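PDB 5HMQ: 3-dehydroshikimate dehydratase from Pseudomonas putida, which converts 3-dehydroshikimate to protocatechuate with the aid of a divalent metal ion, in the breakdown of quinate and shikimate. Local coordinates for residues Gly542-Glu547 with Tyr590-Glu595. Sequence-based numbering, arbitrary orientation.
Sequences GVPLLE and YTEPFE
Leu545 and Thr591 sit side by side as a non-hydrogen-bonded antiparallel pair, a single beta bridge that illustrates how two loops can be joined with very little regular structure. The bonds fall on the flanking residues: Glu592 N donates to Pro544 O at 2.9 Å, from a position tilted off the carbonyl plane, and Leu546 N meets Tyr590 O almost head-on at 3.0 Å. Thr591 CA-H also approaches Pro544 O, and Leu545 CA-H Tyr590 O, both as weak contacts.

Side chains meet on both faces. On one, the Thr591 methyl CG2 rests against two neighbouring branches, 3.6 Å from Leu545 CD2 and 3.7 Å from Val543 CG1, the three carbons forming a small triangle; the valine branch lies anti to its own N (chi1 173°). On the other, Leu546 lies against the backbone at Tyr590, its CG 3.4 Å from Tyr590 O, with CD1 on Tyr590 CB and CD2 on the aliphatic Glu592 CG. The carboxylate oxygen Glu592 OE1 comes within 3.4 Å of Pro544 CB, an approach to carbon.

Pro544 is the centre of an inverse gamma turn, closed by Leu545 N to Val543 O, that presents its carbonyl to Glu592. Thr591 OG1 donates to Glu592 O and accepts from Phe600 N, two bonds that hold the chi1 of 77° and with it the methyl's direction. Trp316 of helix 307-319 touches Pro544 and Thr591, whereas Arg620 packs on Leu546 and Tyr590.

In this second VOC domain the bridge holds the backbone of Tyr590, whose side chain leads away to about 4 Å (nearest atoms) from the magnesium bound by His445, His523 and Glu601, consistent with a second-shell influence on its placement.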
# COMPACT_ATOMS: atom_id res chain seq x y z
N GLY C 542 -38.23 -12.88 -4.35
CA GLY C 542 -37.27 -12.54 -5.38
C GLY C 542 -35.86 -12.27 -4.93
O GLY C 542 -35.06 -11.78 -5.73
N VAL C 543 -35.52 -12.57 -3.68
CA VAL C 543 -34.13 -12.42 -3.22
C VAL C 543 -33.25 -13.44 -3.94
O VAL C 543 -33.56 -14.64 -3.91
CB VAL C 543 -34.04 -12.59 -1.71
CG1 VAL C 543 -32.59 -12.60 -1.26
CG2 VAL C 543 -34.82 -11.49 -0.99
N PRO C 544 -32.15 -13.01 -4.59
CA PRO C 544 -31.30 -13.95 -5.35
C PRO C 544 -30.35 -14.74 -4.46
O PRO C 544 -29.12 -14.58 -4.48
CB PRO C 544 -30.57 -13.02 -6.32
CG PRO C 544 -30.45 -11.75 -5.57
CD PRO C 544 -31.70 -11.62 -4.73
N LEU C 545 -30.92 -15.64 -3.66
CA LEU C 545 -30.12 -16.52 -2.82
C LEU C 545 -29.38 -17.55 -3.68
O LEU C 545 -29.84 -17.93 -4.76
CB LEU C 545 -31.01 -17.21 -1.78
CG LEU C 545 -31.84 -16.26 -0.91
CD1 LEU C 545 -33.00 -17.03 -0.31
CD2 LEU C 545 -30.99 -15.63 0.18
N LEU C 546 -28.25 -18.01 -3.17
CA LEU C 546 -27.37 -18.88 -3.95
C LEU C 546 -27.93 -20.30 -4.06
O LEU C 546 -28.60 -20.80 -3.16
CB LEU C 546 -25.99 -18.94 -3.33
CG LEU C 546 -25.29 -17.60 -3.09
CD1 LEU C 546 -23.95 -17.83 -2.42
CD2 LEU C 546 -25.11 -16.87 -4.41
N GLU C 547 -27.62 -20.94 -5.18
CA GLU C 547 -27.90 -22.35 -5.38
C GLU C 547 -26.69 -23.17 -4.95
O GLU C 547 -25.58 -22.95 -5.43
CB GLU C 547 -28.22 -22.65 -6.85
CG GLU C 547 -28.38 -24.14 -7.15
CD GLU C 547 -28.81 -24.41 -8.58
OE1 GLU C 547 -29.56 -23.58 -9.14
OE2 GLU C 547 -28.38 -25.43 -9.15
N TYR C 590 -26.70 -17.22 1.78
CA TYR C 590 -26.14 -16.00 1.22
C TYR C 590 -26.92 -15.57 -0.01
O TYR C 590 -27.44 -16.40 -0.76
CB TYR C 590 -24.66 -16.19 0.84
CG TYR C 590 -23.75 -16.53 2.00
CD1 TYR C 590 -23.31 -15.54 2.87
CD2 TYR C 590 -23.33 -17.83 2.22
CE1 TYR C 590 -22.48 -15.83 3.93
CE2 TYR C 590 -22.49 -18.14 3.28
CZ TYR C 590 -22.07 -17.13 4.13
OH TYR C 590 -21.24 -17.42 5.19
N THR C 591 -26.99 -14.25 -0.21
CA THR C 591 -27.49 -13.70 -1.46
C THR C 591 -26.33 -13.47 -2.43
O THR C 591 -25.16 -13.49 -2.05
CB THR C 591 -28.23 -12.38 -1.22
OG1 THR C 591 -27.28 -11.33 -1.00
CG2 THR C 591 -29.14 -12.49 -0.01
N GLU C 592 -26.67 -13.24 -3.69
CA GLU C 592 -25.68 -12.76 -4.64
C GLU C 592 -25.26 -11.35 -4.25
O GLU C 592 -25.98 -10.66 -3.52
CB GLU C 592 -26.24 -12.78 -6.06
CG GLU C 592 -26.53 -14.16 -6.60
CD GLU C 592 -27.13 -14.12 -7.99
OE1 GLU C 592 -27.79 -13.11 -8.33
OE2 GLU C 592 -26.96 -15.10 -8.75
N PRO C 593 -24.09 -10.90 -4.70
CA PRO C 593 -23.67 -9.53 -4.41
C PRO C 593 -24.63 -8.52 -5.02
O PRO C 593 -25.10 -8.69 -6.15
CB PRO C 593 -22.27 -9.44 -5.03
CG PRO C 593 -21.80 -10.85 -5.11
CD PRO C 593 -23.02 -11.67 -5.37
N PHE C 594 -24.92 -7.47 -4.27
CA PHE C 594 -25.71 -6.35 -4.79
C PHE C 594 -24.82 -5.52 -5.70
O PHE C 594 -23.96 -4.77 -5.22
CB PHE C 594 -26.28 -5.51 -3.65
CG PHE C 594 -26.95 -4.24 -4.12
CD1 PHE C 594 -28.24 -4.26 -4.62
CD2 PHE C 594 -26.28 -3.03 -4.06
CE1 PHE C 594 -28.85 -3.10 -5.05
CE2 PHE C 594 -26.89 -1.86 -4.48
CZ PHE C 594 -28.17 -1.90 -4.98
N GLU C 595 -25.04 -5.64 -7.01
CA GLU C 595 -24.30 -4.90 -8.03
C GLU C 595 -22.80 -4.96 -7.79
O GLU C 595 -22.10 -3.93 -7.75
CB GLU C 595 -24.81 -3.46 -8.10
CG GLU C 595 -26.27 -3.37 -8.49
CD GLU C 595 -26.73 -1.96 -8.78
OE1 GLU C 595 -25.87 -1.06 -8.89
OE2 GLU C 595 -27.96 -1.76 -8.90